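Local coordinates for protein ATP-dependent CLP protease, putative (Plasmodium falciparum, PDB 2F6I) that probably hydrolyses proteins to small peptides as the serine-protease subunit of an ATP-dependent Clp system, of which this chain is the catalytic domain, at residues A111-A116 and S166-Q171. Numbering follows the deposited sequence.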
loop_
_atom_site.group_PDB
_atom_site.type_symbol
_atom_site.label_atom_id
_atom_site.label_comp_id
_atom_site.label_asym_id
_atom_site.label_seq_id
_atom_site.Cartn_x
_atom_site.Cartn_y
_atom_site.Cartn_z
ATOM N N ALA C 111 -12.509 14.269 -29.948
ATOM C CA ALA C 111 -11.880 15.581 -30.004
ATOM C C ALA C 111 -11.740 15.963 -31.474
ATOM O O ALA C 111 -11.982 17.109 -31.861
ATOM C CB ALA C 111 -10.513 15.542 -29.329
ATOM N N SER C 112 -11.357 14.984 -32.289
ATOM C CA SER C 112 -11.196 15.188 -33.722
ATOM C C SER C 112 -12.547 15.468 -34.366
ATOM O O SER C 112 -12.659 16.321 -35.246
ATOM C CB SER C 112 -10.568 13.949 -34.366
ATOM O OG SER C 112 -9.221 13.786 -33.958
ATOM N N VAL C 113 -13.573 14.749 -33.922
ATOM C CA VAL C 113 -14.916 14.936 -34.458
ATOM C C VAL C 113 -15.435 16.330 -34.120
ATOM O O VAL C 113 -16.029 17.002 -34.967
ATOM C CB VAL C 113 -15.896 13.891 -33.896
ATOM C CG1 VAL C 113 -17.284 14.134 -34.460
ATOM C CG2 VAL C 113 -15.417 12.488 -34.244
ATOM N N ILE C 114 -15.214 16.760 -32.881
ATOM C CA ILE C 114 -15.652 18.083 -32.453
ATOM C C ILE C 114 -14.931 19.124 -33.302
ATOM O O ILE C 114 -15.524 20.114 -33.732
ATOM C CB ILE C 114 -15.332 18.326 -30.963
ATOM C CG1 ILE C 114 -16.175 17.389 -30.095
ATOM C CG2 ILE C 114 -15.603 19.779 -30.598
ATOM C CD1 ILE C 114 -15.854 17.464 -28.615
ATOM N N LEU C 115 -13.644 18.891 -33.538
ATOM C CA LEU C 115 -12.842 19.791 -34.354
ATOM C C LEU C 115 -13.479 19.899 -35.739
ATOM O O LEU C 115 -13.646 20.993 -36.274
ATOM C CB LEU C 115 -11.417 19.243 -34.483
ATOM C CG LEU C 115 -10.467 19.894 -35.494
ATOM C CD1 LEU C 115 -10.203 21.349 -35.125
ATOM C CD2 LEU C 115 -9.165 19.106 -35.528
ATOM N N ALA C 116 -13.850 18.749 -36.296
ATOM C CA ALA C 116 -14.448 18.681 -37.626
ATOM C C ALA C 116 -15.872 19.230 -37.722
ATOM O O ALA C 116 -16.349 19.528 -38.818
ATOM C CB ALA C 116 -14.415 17.243 -38.126
ATOM N N SER C 166 -17.930 11.046 -40.883
ATOM C CA SER C 166 -18.125 10.870 -42.313
ATOM C C SER C 166 -18.877 12.065 -42.901
ATOM O O SER C 166 -18.475 12.620 -43.919
ATOM C CB SER C 166 -18.906 9.579 -42.568
ATOM O OG SER C 166 -18.985 9.289 -43.952
ATOM N N SER C 167 -19.959 12.469 -42.246
ATOM C CA SER C 167 -20.753 13.594 -42.724
ATOM C C SER C 167 -20.032 14.937 -42.597
ATOM O O SER C 167 -20.482 15.937 -43.153
ATOM C CB SER C 167 -22.080 13.663 -41.968
ATOM O OG SER C 167 -21.890 14.155 -40.653
ATOM N N PHE C 168 -18.918 14.960 -41.872
ATOM C CA PHE C 168 -18.155 16.193 -41.679
ATOM C C PHE C 168 -16.948 16.296 -42.608
ATOM O O PHE C 168 -16.497 17.394 -42.929
ATOM C CB PHE C 168 -17.646 16.291 -40.236
ATOM C CG PHE C 168 -18.731 16.428 -39.203
ATOM C CD1 PHE C 168 -18.494 16.033 -37.889
ATOM C CD2 PHE C 168 -19.972 16.967 -39.527
ATOM C CE1 PHE C 168 -19.475 16.169 -36.913
ATOM C CE2 PHE C 168 -20.962 17.109 -38.556
ATOM C CZ PHE C 168 -20.713 16.709 -37.246
ATOM N N THR C 169 -16.424 15.151 -43.031
ATOM C CA THR C 169 -15.243 15.126 -43.887
ATOM C C THR C 169 -15.502 14.648 -45.311
ATOM O O THR C 169 -14.614 14.726 -46.165
ATOM C CB THR C 169 -14.152 14.226 -43.273
ATOM O OG1 THR C 169 -14.661 12.895 -43.128
ATOM C CG2 THR C 169 -13.733 14.753 -41.911
ATOM N N ASN C 170 -16.710 14.152 -45.559
ATOM C CA ASN C 170 -17.094 13.649 -46.877
ATOM C C ASN C 170 -16.460 12.295 -47.175
ATOM O O ASN C 170 -16.629 11.749 -48.266
ATOM C CB ASN C 170 -16.715 14.651 -47.971
ATOM C CG ASN C 170 -17.453 15.967 -47.831
ATOM O OD1 ASN C 170 -18.685 16.007 -47.871
ATOM N ND2 ASN C 170 -16.702 17.055 -47.662
ATOM N N GLN C 171 -15.723 11.764 -46.206
ATOM C CA GLN C 171 -15.099 10.459 -46.365
ATOM C C GLN C 171 -16.192 9.442 -46.115
ATOM O O GLN C 171 -17.200 9.754 -45.485
ATOM C CB GLN C 171 -13.981 10.260 -45.345
ATOM C CG GLN C 171 -12.825 11.225 -45.489
ATOM C CD GLN C 171 -12.147 11.112 -46.832
ATOM O OE1 GLN C 171 -11.753 10.022 -47.249
ATOM N NE2 GLN C 171 -12.001 12.238 -47.521
#
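Phe-168, in the last turn of helix 151-169, packs against the C-terminal turn of helix 109-116. The tight part has two points. At the base of the side chain, Phe-168 CB lies 4.0 Å from Ala-116 CB. The same Phe-168 CB is 3.8 Å from Ala-116 O. Farther out, Val-113 CG1 meets the ring at its edge, near the ring plane, 3.9 Å from Phe-168 CE1. With chi1 at 179°, Val-113 CG1 lies opposite the backbone N and beside the carbonyl carbon, which carries this methyl to the ring. The two side chains cross at about a right angle. Val-113 O also lies 3.9 Å from Phe-168 CD1. Ala-116 points its methyl at Phe-168, and the CA atoms of the two residues are 6.0 Å apart.

No hydrogen bond joins the segments directly. Arg-123 NH1 links them instead, bonding both Ala-116 O and Phe-168 O. The other side is looser. The Thr-169 side chain stays at the margin of the contact. Phe-168 itself is partly exposed and also packs on Leu-205 of a second subunit. The side chain of Val-113 is about 11 Å from that of His-134, the predicted active-site histidine, so the contact does not reach that site.

This is apolar helix-end packing within the Clp protease fold of the S14 family. It joins helix 109-116, beside the parallel sheet, to the long helix 151-169.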